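Local coordinates for protein putative dienelactone hydrolase (Klebsiella pneumoniae subsp. pneumoniae MGH 78578, PDB 3F67) that is probably a hydrolase of the dienelactone hydrolase family, with an alpha/beta-hydrolase fold and likely activity on ester bonds, at residues T187-T190 and M191-L195. Sequence-based numbering, arbitrary orientation.
Sequences TVET and MRQAL
Four successive i to i+4 bonds tie 187-190 to 191-195 as one unbroken alpha-helix: Met191 N to Thr187 O, Arg192 N to Val188 O at 2.8 Å, Gln193 N to Glu189 O and Ala194 N to Thr190 O. On one flank Val188 and Arg192 run side by side. A chi1 of 168° turns Val188 CG1 away from the backbone N and over the centre of one guanidinium face, 3.7 Å from Arg192 CZ, while the arginine chain stays extended from CG to NE and its NH2 donates to Ile204 O. That bond joins the helix to strand 202-207, an edge strand of the sheet, on which Val188 and Met191 also pack through Ile204; this is the helix of the beta-alpha-beta crossover between strands 172-177 and 202-207, in an alpha/beta-hydrolase fold. The buried side chain of Met191, a selenomethionine, also packs against Trp130 and Pro161. Toward solvent, the bend at chi2 of Glu189 (61°) brings OE2 within 3.6 Å of Gln193 NE2, a close approach with carboxylate and amide planes almost perpendicular; OE2 also makes a long, weak ion pair with Arg196. A water lies 2.9 Å from Thr190 OG1 and gives a weak 3.4 Å bond to Gln193 OE1; the same hydroxyl also bonds back to Asp186 O.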
loop_
_atom_site.group_PDB
_atom_site.type_symbol
_atom_site.label_atom_id
_atom_site.label_comp_id
_atom_site.label_asym_id
_atom_site.label_seq_id
_atom_site.Cartn_x
_atom_site.Cartn_y
_atom_site.Cartn_z
ATOM N N THR A 187 11.402 6.320 -15.638
ATOM C CA THR A 187 10.923 5.035 -15.069
ATOM C C THR A 187 9.408 4.936 -15.115
ATOM O O THR A 187 8.873 3.844 -15.323
ATOM C CB THR A 187 11.447 4.697 -13.631
ATOM O OG1 THR A 187 10.746 5.454 -12.605
ATOM C CG2 THR A 187 12.975 4.913 -13.527
ATOM N N VAL A 188 8.726 6.073 -14.965
ATOM C CA VAL A 188 7.274 6.111 -15.155
ATOM C C VAL A 188 6.957 5.762 -16.629
ATOM O O VAL A 188 5.987 5.016 -16.928
ATOM C CB VAL A 188 6.695 7.502 -14.733
ATOM C CG1 VAL A 188 5.231 7.700 -15.195
ATOM C CG2 VAL A 188 6.835 7.733 -13.206
ATOM N N GLU A 189 7.771 6.265 -17.562
ATOM C CA GLU A 189 7.590 5.898 -18.968
ATOM C C GLU A 189 7.801 4.394 -19.215
ATOM O O GLU A 189 7.044 3.764 -19.968
ATOM C CB GLU A 189 8.506 6.740 -19.880
ATOM C CG GLU A 189 8.463 6.355 -21.353
ATOM C CD GLU A 189 7.082 6.494 -22.030
ATOM O OE1 GLU A 189 6.184 7.199 -21.522
ATOM O OE2 GLU A 189 6.935 5.914 -23.125
ATOM N N THR A 190 8.840 3.831 -18.610
ATOM C CA THR A 190 9.079 2.396 -18.736
ATOM C C THR A 190 7.859 1.627 -18.232
ATOM O O THR A 190 7.417 0.667 -18.858
ATOM C CB THR A 190 10.349 1.966 -17.945
ATOM O OG1 THR A 190 11.468 2.720 -18.431
ATOM C CG2 THR A 190 10.630 0.495 -18.106
HETATM N N MSE A 191 7.300 2.069 -17.109
HETATM C CA MSE A 191 6.142 1.383 -16.566
HETATM C C MSE A 191 4.910 1.545 -17.473
HETATM O O MSE A 191 4.159 0.575 -17.692
HETATM C CB MSE A 191 5.822 1.919 -15.157
HETATM C CG MSE A 191 4.638 1.207 -14.551
HETATM SE SE MSE A 191 5.086 -0.674 -14.150
HETATM C CE MSE A 191 3.540 -1.137 -13.098
ATOM N N ARG A 192 4.727 2.736 -18.039
ATOM C CA ARG A 192 3.628 2.941 -18.980
ATOM C C ARG A 192 3.766 2.056 -20.205
ATOM O O ARG A 192 2.757 1.560 -20.706
ATOM C CB ARG A 192 3.495 4.418 -19.404
ATOM C CG ARG A 192 2.929 5.273 -18.268
ATOM C CD ARG A 192 2.965 6.763 -18.616
ATOM N NE ARG A 192 2.162 7.518 -17.641
ATOM C CZ ARG A 192 2.366 8.793 -17.335
ATOM N NH1 ARG A 192 3.361 9.489 -17.892
ATOM N NH2 ARG A 192 1.567 9.385 -16.480
ATOM N N GLN A 193 5.000 1.851 -20.685
ATOM C CA GLN A 193 5.230 0.927 -21.780
ATOM C C GLN A 193 4.815 -0.478 -21.366
ATOM O O GLN A 193 4.194 -1.179 -22.170
ATOM C CB GLN A 193 6.695 0.929 -22.270
ATOM C CG GLN A 193 7.102 2.173 -23.012
ATOM C CD GLN A 193 8.544 2.079 -23.538
ATOM O OE1 GLN A 193 9.265 1.095 -23.271
ATOM N NE2 GLN A 193 8.988 3.124 -24.218
ATOM N N ALA A 194 5.161 -0.878 -20.146
ATOM C CA ALA A 194 4.883 -2.226 -19.673
ATOM C C ALA A 194 3.352 -2.416 -19.562
ATOM O O ALA A 194 2.820 -3.448 -19.964
ATOM C CB ALA A 194 5.562 -2.474 -18.317
ATOM N N LEU A 195 2.676 -1.402 -19.048
ATOM C CA LEU A 195 1.195 -1.456 -18.883
ATOM C C LEU A 195 0.466 -1.505 -20.239
ATOM O O LEU A 195 -0.502 -2.270 -20.429
ATOM C CB LEU A 195 0.733 -0.260 -18.067
ATOM C CG LEU A 195 1.176 -0.266 -16.608
ATOM C CD1 LEU A 195 0.960 1.136 -15.965
ATOM C CD2 LEU A 195 0.485 -1.407 -15.806
HETATM O O HOH W 1 11.761 2.295 -21.276
#